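Local coordinates for protein particle-associated glycoside hydrolase (Acinetobacter phage Fri1, PDB 6C72) that probably acts as the phage's tailspike depolymerase, cleaving the capsular polysaccharide of Acinetobacter baumannii during virus entry, at residues H134-A139 with L207-G212. Residues are numbered along the deposited sequence; the frame is centred on the assembly and turned at random.
With ZN (zinc ion), chain D.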
loop_
_atom_site.group_PDB
_atom_site.type_symbol
_atom_site.label_atom_id
_atom_site.label_comp_id
_atom_site.label_asym_id
_atom_site.label_seq_id
_atom_site.Cartn_x
_atom_site.Cartn_y
_atom_site.Cartn_z
ATOM N N HIS A 134 -10.453 -39.248 -0.106
ATOM C CA HIS A 134 -9.292 -39.197 0.776
ATOM C C HIS A 134 -8.122 -39.864 0.072
ATOM O O HIS A 134 -8.266 -40.955 -0.488
ATOM C CB HIS A 134 -9.577 -39.874 2.115
ATOM C CG HIS A 134 -10.528 -39.106 2.984
ATOM N ND1 HIS A 134 -10.111 -38.321 4.038
ATOM C CD2 HIS A 134 -11.877 -38.968 2.927
ATOM C CE1 HIS A 134 -11.162 -37.760 4.610
ATOM N NE2 HIS A 134 -12.244 -38.129 3.950
ATOM N N ILE A 135 -6.982 -39.182 0.061
ATOM C CA ILE A 135 -5.789 -39.631 -0.641
ATOM C C ILE A 135 -4.631 -39.601 0.344
ATOM O O ILE A 135 -4.290 -38.533 0.870
ATOM C CB ILE A 135 -5.488 -38.748 -1.861
ATOM C CG1 ILE A 135 -6.699 -38.717 -2.794
ATOM C CG2 ILE A 135 -4.269 -39.260 -2.598
ATOM C CD1 ILE A 135 -6.584 -37.712 -3.908
ATOM N N TYR A 136 -4.030 -40.760 0.597
ATOM C CA TYR A 136 -2.816 -40.851 1.407
ATOM C C TYR A 136 -1.651 -40.952 0.435
ATOM O O TYR A 136 -1.384 -42.021 -0.120
ATOM C CB TYR A 136 -2.862 -42.045 2.351
ATOM C CG TYR A 136 -3.935 -41.967 3.421
ATOM C CD1 TYR A 136 -3.666 -41.402 4.666
ATOM C CD2 TYR A 136 -5.209 -42.483 3.197
ATOM C CE1 TYR A 136 -4.632 -41.344 5.653
ATOM C CE2 TYR A 136 -6.186 -42.420 4.178
ATOM C CZ TYR A 136 -5.892 -41.852 5.404
ATOM O OH TYR A 136 -6.855 -41.803 6.388
ATOM N N ALA A 137 -0.955 -39.837 0.235
ATOM C CA ALA A 137 0.116 -39.781 -0.750
ATOM C C ALA A 137 0.909 -38.497 -0.588
ATOM O O ALA A 137 0.403 -37.416 -0.906
ATOM C CB ALA A 137 -0.446 -39.858 -2.169
ATOM N N LYS A 138 2.152 -38.593 -0.129
ATOM C CA LYS A 138 2.965 -37.400 0.024
ATOM C C LYS A 138 3.660 -37.110 -1.293
ATOM O O LYS A 138 3.976 -38.021 -2.053
ATOM C CB LYS A 138 3.975 -37.536 1.167
ATOM C CG LYS A 138 5.040 -38.549 0.995
ATOM C CD LYS A 138 5.945 -38.550 2.221
ATOM C CE LYS A 138 7.167 -39.432 2.004
ATOM N NZ LYS A 138 8.192 -39.224 3.075
ATOM N N ALA A 139 3.826 -35.836 -1.592
ATOM C CA ALA A 139 4.332 -35.411 -2.885
ATOM C C ALA A 139 5.437 -34.391 -2.697
ATOM O O ALA A 139 5.374 -33.527 -1.814
ATOM C CB ALA A 139 3.227 -34.818 -3.763
ATOM N N LEU A 207 -5.244 -32.878 5.642
ATOM C CA LEU A 207 -5.570 -33.426 6.951
ATOM C C LEU A 207 -4.336 -34.061 7.576
ATOM O O LEU A 207 -3.525 -34.688 6.885
ATOM C CB LEU A 207 -6.708 -34.483 6.850
ATOM C CG LEU A 207 -8.063 -33.915 6.421
ATOM C CD1 LEU A 207 -9.095 -35.025 6.203
ATOM C CD2 LEU A 207 -8.596 -32.891 7.419
ATOM N N GLY A 208 -4.233 -33.940 8.905
ATOM C CA GLY A 208 -3.069 -34.433 9.621
ATOM C C GLY A 208 -3.029 -35.933 9.844
ATOM O O GLY A 208 -1.937 -36.484 10.020
ATOM N N SER A 209 -4.184 -36.612 9.842
ATOM C CA SER A 209 -4.172 -38.055 10.031
ATOM C C SER A 209 -3.440 -38.695 8.863
ATOM O O SER A 209 -3.535 -38.229 7.724
ATOM C CB SER A 209 -5.595 -38.619 10.179
ATOM O OG SER A 209 -6.368 -38.521 8.990
ATOM N N ARG A 210 -2.657 -39.733 9.159
ATOM C CA ARG A 210 -1.685 -40.219 8.191
ATOM C C ARG A 210 -1.445 -41.713 8.371
ATOM O O ARG A 210 -1.799 -42.307 9.391
ATOM C CB ARG A 210 -0.371 -39.421 8.305
ATOM C CG ARG A 210 0.238 -39.348 9.707
ATOM C CD ARG A 210 1.060 -40.569 9.994
ATOM N NE ARG A 210 2.043 -40.361 11.045
ATOM C CZ ARG A 210 3.067 -41.183 11.272
ATOM N NH1 ARG A 210 3.242 -42.260 10.523
ATOM N NH2 ARG A 210 3.920 -40.926 12.242
ATOM N N LEU A 211 -0.813 -42.318 7.370
ATOM C CA LEU A 211 -0.517 -43.745 7.428
ATOM C C LEU A 211 0.656 -44.008 8.360
ATOM O O LEU A 211 1.625 -43.246 8.386
ATOM C CB LEU A 211 -0.178 -44.280 6.042
ATOM C CG LEU A 211 -1.209 -44.028 4.958
ATOM C CD1 LEU A 211 -0.648 -44.587 3.693
ATOM C CD2 LEU A 211 -2.527 -44.700 5.316
ATOM N N GLY A 212 0.576 -45.107 9.106
ATOM C CA GLY A 212 1.669 -45.553 9.942
ATOM C C GLY A 212 1.533 -45.250 11.419
ATOM O O GLY A 212 2.312 -45.788 12.213
HETATM ZN ZN ZN D . -14.153 -37.706 4.334
HETATM O O HOH W 1 -15.448 -38.978 5.494
HETATM O O HOH W 2 -14.001 -35.849 6.023
HETATM O O HOH W 3 -15.153 -37.826 2.613
#
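Near the start of the parallel beta-helix, the loop after strand 204-207 packs against strand 133-140, and Leu211 lies over a face of the Tyr136 ring. The methyl CD2 of Leu211 stands 3.8 Å from the ring centroid, 22° off the normal, a CH-pi contact offset toward the rim; its shortest approach is to Tyr136 CD1, at 3.5 Å. Leu211 CD1 lies at nearly the same height on the same side, past the rim and 3.6 Å from Tyr136 CB, so the fork lies flat across the face and over the CB end. With CG of Tyr136 anti to its own carbonyl carbon (chi1 -65°), the ring reaches out from the strand to the loop, and Arg210 CA sits at its edge, 4.0 Å from Tyr136 CE1.

A parallel beta-helix stacks successive turns through its strands, and here strand 179-182 lies between the two segments in the stacking order: His182 stacks on the Tyr136 ring and gives its ND1 N-H to Ser209 O, while its NE2 is hydrogen-bonded to His134 ND1. Glu103 ties the polar ends together, its backbone O hydrogen-bonded to Tyr136 OH and its OE2 to Ser209 OG.

Two residues before Tyr136 in the strand, the His134 imidazole meets Leu207 CD1 at its edge, 3.8 Å from His134 CE1. The NE2 next to that carbon binds a zinc ion at 2.0 Å, and three waters complete the coordination seen. The ND1 bond to His182 fixes the rotation of this ring; with NE2 on the zinc, ND1 is probably the donor, which would make NE2 a stronger ligand.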